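Local coordinates for beta-mannosidase (Trichoderma harzianum, PDB 4CVU), which probably hydrolyses terminal beta-linked mannose residues from the non-reducing ends of oligosaccharides, as a fungal beta-mannosidase of glycoside hydrolase family 2, at residues 112-123 with 145-156. Sequence-based numbering, arbitrary orientation.
Sequences LDTYATVKFCDH and SCKSDPVLSINF. With NAG (2-acetamido-2-deoxy-beta-D-glucopyranose), chain C; MAN (alpha-D-mannopyranose), chain B; NAG (2-acetamido-2-deoxy-beta-D-glucopyranose), chain D.
Thr117 pairs with Asn155, and Lys119 with Ser153, as the hydrogen-bonded pairs of two antiparallel strands, 116-120 and 152-156. The four N-H...O bonds between them continue past the strand end with Cys121 N to Val151 O at 3.0 Å. There the type I' turn from Phe120 to His123 swings the chain round, and the Cys121-Cys146 disulfide, with chi3 at 87°, ties it to the loop that precedes strand 152-156.

Apolar side chains line one face. Pro150 lies against Phe120, its CB 3.8 Å from the Phe120 ring centroid in a CH-pi contact over the face; Phe120 CG stands anti to its own backbone nitrogen (chi1 -167°), which carries the phenyl ring over to the proline. Val118 CG1 meets Leu152 CD1 at 3.8 Å, while Ala116 CB touches both Ile154 CG2 and Phe156 CD1. Leu112 CD2 reaches the edge of the Phe156 ring near CZ. This is the inner face of a six-stranded antiparallel sheet in the galactose-binding-like beta-sandwich domain: Val118, Leu152 and Ile154 rest on Leu107 and Phe109 of strand 103-109 in the facing sheet.

The other face carries sugar and water. Two residues hold the N-acetylglucosamine of chain C, part of an attached glycan: Thr117 OG1 donates to its O6 (2.9 Å), which in turn donates to Asn155 O, and Asn155 ND2 gives a nearly straight bond to the acetamido oxygen O7 of that sugar (2.7 Å, 168°). Asn86 ND2 bonds Asn155 OD1, helping to fix the amide's rotation. Farther along, a water bridges Thr117 O and Ser153 OG, 2.7 Å from the latter.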
# COMPACT_ATOMS: atom_id res chain seq x y z
N LEU A 112 11.76 -10.18 29.61
CA LEU A 112 10.35 -9.89 29.59
C LEU A 112 10.20 -8.38 29.49
O LEU A 112 10.85 -7.64 30.19
CB LEU A 112 9.66 -10.40 30.86
CG LEU A 112 9.76 -11.90 31.13
CD1 LEU A 112 9.35 -12.14 32.56
CD2 LEU A 112 8.91 -12.73 30.16
N ASP A 113 9.33 -7.93 28.58
CA ASP A 113 9.26 -6.54 28.18
C ASP A 113 7.87 -6.03 28.48
O ASP A 113 6.92 -6.47 27.81
CB ASP A 113 9.54 -6.45 26.66
CG ASP A 113 9.57 -5.03 26.14
OD1 ASP A 113 9.61 -4.04 26.91
OD2 ASP A 113 9.62 -4.90 24.90
N THR A 114 7.69 -5.18 29.50
CA THR A 114 8.61 -4.93 30.62
C THR A 114 7.92 -5.25 32.00
O THR A 114 8.22 -6.27 32.61
CB THR A 114 9.13 -3.46 30.58
OG1 THR A 114 10.04 -3.32 29.49
CG2 THR A 114 9.87 -3.09 31.86
N TYR A 115 7.01 -4.38 32.45
CA TYR A 115 6.23 -4.62 33.67
C TYR A 115 5.29 -5.80 33.41
O TYR A 115 4.49 -5.76 32.47
CB TYR A 115 5.38 -3.42 34.08
CG TYR A 115 6.12 -2.12 34.38
CD1 TYR A 115 6.79 -1.93 35.58
CD2 TYR A 115 6.08 -1.07 33.49
CE1 TYR A 115 7.45 -0.72 35.85
CE2 TYR A 115 6.69 0.15 33.76
CZ TYR A 115 7.39 0.32 34.93
OH TYR A 115 8.02 1.55 35.16
N ALA A 116 5.41 -6.84 34.22
CA ALA A 116 4.64 -8.06 34.04
C ALA A 116 4.22 -8.66 35.40
O ALA A 116 4.79 -8.36 36.45
CB ALA A 116 5.44 -9.07 33.24
N THR A 117 3.21 -9.50 35.36
CA THR A 117 2.79 -10.25 36.53
C THR A 117 2.82 -11.72 36.11
O THR A 117 2.04 -12.13 35.26
CB THR A 117 1.38 -9.82 36.98
OG1 THR A 117 1.39 -8.42 37.30
CG2 THR A 117 0.92 -10.61 38.21
N VAL A 118 3.75 -12.48 36.68
CA VAL A 118 3.91 -13.88 36.31
C VAL A 118 3.09 -14.75 37.27
O VAL A 118 3.19 -14.57 38.50
CB VAL A 118 5.40 -14.29 36.38
CG1 VAL A 118 5.58 -15.73 35.90
CG2 VAL A 118 6.27 -13.34 35.57
N LYS A 119 2.30 -15.67 36.72
CA LYS A 119 1.49 -16.59 37.49
C LYS A 119 1.73 -18.03 37.06
O LYS A 119 1.81 -18.32 35.88
CB LYS A 119 -0.00 -16.31 37.35
CG LYS A 119 -0.49 -15.09 38.10
CD LYS A 119 -2.01 -15.07 38.13
CE LYS A 119 -2.53 -13.68 38.44
NZ LYS A 119 -3.93 -13.69 38.97
N PHE A 120 1.80 -18.92 38.04
CA PHE A 120 2.01 -20.33 37.78
C PHE A 120 1.00 -21.10 38.64
O PHE A 120 0.98 -20.98 39.88
CB PHE A 120 3.46 -20.73 38.10
CG PHE A 120 3.85 -22.09 37.58
CD1 PHE A 120 4.18 -22.26 36.25
CD2 PHE A 120 3.86 -23.19 38.40
CE1 PHE A 120 4.54 -23.50 35.76
CE2 PHE A 120 4.21 -24.44 37.92
CZ PHE A 120 4.56 -24.60 36.60
N CYS A 121 0.15 -21.87 37.97
CA CYS A 121 -1.04 -22.47 38.58
C CYS A 121 -1.80 -21.43 39.41
O CYS A 121 -2.09 -21.65 40.58
CB CYS A 121 -0.66 -23.68 39.44
SG CYS A 121 -2.10 -24.72 39.83
N ASP A 122 -2.05 -20.27 38.83
CA ASP A 122 -2.88 -19.23 39.44
C ASP A 122 -2.27 -18.46 40.65
O ASP A 122 -2.92 -17.64 41.27
CB ASP A 122 -4.22 -19.83 39.83
CG ASP A 122 -5.38 -19.09 39.26
OD1 ASP A 122 -5.27 -17.87 39.04
OD2 ASP A 122 -6.43 -19.72 39.03
N HIS A 123 -1.00 -18.70 40.93
CA HIS A 123 -0.28 -18.01 41.97
C HIS A 123 0.67 -16.96 41.41
O HIS A 123 1.48 -17.29 40.60
CB HIS A 123 0.53 -19.03 42.74
CG HIS A 123 -0.30 -20.03 43.47
ND1 HIS A 123 0.17 -20.74 44.55
CD2 HIS A 123 -1.59 -20.41 43.31
CE1 HIS A 123 -0.78 -21.53 45.00
NE2 HIS A 123 -1.86 -21.34 44.27
N SER A 145 0.90 -27.55 44.99
CA SER A 145 -0.52 -27.26 45.23
C SER A 145 -1.42 -27.48 44.00
O SER A 145 -2.64 -27.53 44.12
CB SER A 145 -0.70 -25.81 45.70
OG SER A 145 -0.55 -24.88 44.62
N CYS A 146 -0.81 -27.61 42.82
CA CYS A 146 -1.59 -27.62 41.58
C CYS A 146 -2.34 -28.92 41.40
O CYS A 146 -1.74 -30.00 41.35
CB CYS A 146 -0.71 -27.37 40.34
SG CYS A 146 -1.64 -26.55 39.01
N LYS A 147 -3.65 -28.80 41.29
CA LYS A 147 -4.55 -29.95 41.20
C LYS A 147 -4.57 -30.60 39.80
O LYS A 147 -5.04 -31.73 39.64
CB LYS A 147 -5.96 -29.51 41.63
CG LYS A 147 -6.00 -28.98 43.07
CD LYS A 147 -7.41 -28.68 43.57
N SER A 148 -4.05 -29.89 38.80
CA SER A 148 -3.78 -30.44 37.46
C SER A 148 -2.51 -29.81 36.85
O SER A 148 -1.79 -29.08 37.53
CB SER A 148 -5.01 -30.23 36.54
OG SER A 148 -5.62 -28.98 36.77
N ASP A 149 -2.24 -30.10 35.58
CA ASP A 149 -1.08 -29.53 34.87
C ASP A 149 -1.08 -28.00 34.92
O ASP A 149 -2.10 -27.37 34.69
CB ASP A 149 -1.07 -29.99 33.41
CG ASP A 149 -0.58 -31.42 33.23
OD1 ASP A 149 -0.45 -32.17 34.24
OD2 ASP A 149 -0.32 -31.80 32.06
N PRO A 150 0.09 -27.41 35.22
CA PRO A 150 0.09 -25.98 35.53
C PRO A 150 0.04 -25.09 34.28
O PRO A 150 0.64 -25.40 33.26
CB PRO A 150 1.39 -25.79 36.31
CG PRO A 150 2.29 -26.86 35.83
CD PRO A 150 1.43 -28.01 35.36
N VAL A 151 -0.71 -23.99 34.39
CA VAL A 151 -0.78 -22.98 33.37
C VAL A 151 0.14 -21.84 33.82
O VAL A 151 0.08 -21.40 34.98
CB VAL A 151 -2.23 -22.48 33.19
CG1 VAL A 151 -2.28 -21.16 32.44
CG2 VAL A 151 -3.05 -23.54 32.46
N LEU A 152 1.01 -21.44 32.91
CA LEU A 152 1.85 -20.26 33.09
C LEU A 152 1.23 -19.10 32.34
O LEU A 152 0.94 -19.23 31.14
CB LEU A 152 3.25 -20.53 32.53
CG LEU A 152 4.23 -19.36 32.50
CD1 LEU A 152 4.45 -18.74 33.87
CD2 LEU A 152 5.55 -19.88 31.93
N SER A 153 1.01 -17.99 33.03
CA SER A 153 0.50 -16.80 32.40
C SER A 153 1.35 -15.61 32.79
O SER A 153 1.85 -15.55 33.92
CB SER A 153 -0.96 -16.54 32.74
OG SER A 153 -1.09 -15.97 34.01
N ILE A 154 1.51 -14.69 31.84
CA ILE A 154 2.31 -13.49 32.02
C ILE A 154 1.52 -12.27 31.57
O ILE A 154 1.33 -12.01 30.36
CB ILE A 154 3.65 -13.58 31.24
CG1 ILE A 154 4.28 -14.96 31.39
CG2 ILE A 154 4.61 -12.51 31.73
CD1 ILE A 154 5.49 -15.18 30.54
N ASN A 155 1.02 -11.51 32.53
CA ASN A 155 0.17 -10.37 32.23
C ASN A 155 1.04 -9.12 32.12
O ASN A 155 1.55 -8.66 33.12
CB ASN A 155 -0.90 -10.24 33.32
CG ASN A 155 -1.86 -9.09 33.08
OD1 ASN A 155 -1.73 -8.34 32.13
ND2 ASN A 155 -2.85 -8.96 33.96
N PHE A 156 1.21 -8.61 30.89
CA PHE A 156 2.07 -7.46 30.59
C PHE A 156 1.30 -6.14 30.67
O PHE A 156 0.25 -6.00 30.05
CB PHE A 156 2.72 -7.58 29.21
CG PHE A 156 3.70 -8.71 29.08
CD1 PHE A 156 5.04 -8.54 29.40
CD2 PHE A 156 3.29 -9.96 28.62
CE1 PHE A 156 5.95 -9.59 29.28
CE2 PHE A 156 4.19 -11.00 28.49
CZ PHE A 156 5.52 -10.82 28.82
C1 NAG C . -1.70 -4.85 33.87
C2 NAG C . -2.60 -5.41 35.00
C3 NAG C . -2.07 -4.99 36.36
C4 NAG C . -0.57 -5.26 36.51
C5 NAG C . 0.22 -4.77 35.27
C6 NAG C . 1.71 -5.20 35.31
C7 NAG C . -4.91 -5.76 34.38
C8 NAG C . -6.31 -5.24 34.25
N2 NAG C . -3.98 -4.95 34.86
O3 NAG C . -2.79 -5.69 37.36
O4 NAG C . -0.11 -4.57 37.66
O5 NAG C . -0.36 -5.25 34.07
O6 NAG C . 1.86 -6.59 35.09
O7 NAG C . -4.67 -6.90 34.04
C1 MAN B . 0.21 -13.87 47.24
C2 MAN B . 0.11 -15.37 46.98
C3 MAN B . -0.23 -15.64 45.51
C4 MAN B . -1.47 -14.84 45.11
C5 MAN B . -1.22 -13.35 45.37
C6 MAN B . -2.42 -12.49 45.01
O2 MAN B . -0.86 -15.95 47.83
O3 MAN B . -0.39 -17.02 45.28
O4 MAN B . -1.80 -15.09 43.76
O5 MAN B . -0.89 -13.13 46.74
O6 MAN B . -2.13 -11.13 45.31
C1 NAG D . 0.49 -5.48 38.62
C2 NAG D . 1.39 -4.72 39.59
C3 NAG D . 2.02 -5.65 40.63
C4 NAG D . 0.97 -6.56 41.26
C5 NAG D . 0.14 -7.24 40.16
C6 NAG D . -0.95 -8.13 40.74
C7 NAG D . 2.56 -2.77 38.60
C8 NAG D . 1.47 -1.85 38.96
N2 NAG D . 2.46 -4.05 38.89
O3 NAG D . 2.72 -4.91 41.60
O4 NAG D . 1.67 -7.53 42.02
O5 NAG D . -0.47 -6.24 39.35
O6 NAG D . -1.84 -7.25 41.38
O7 NAG D . 3.54 -2.33 37.99
O HOH W 1 -0.44 -13.57 35.05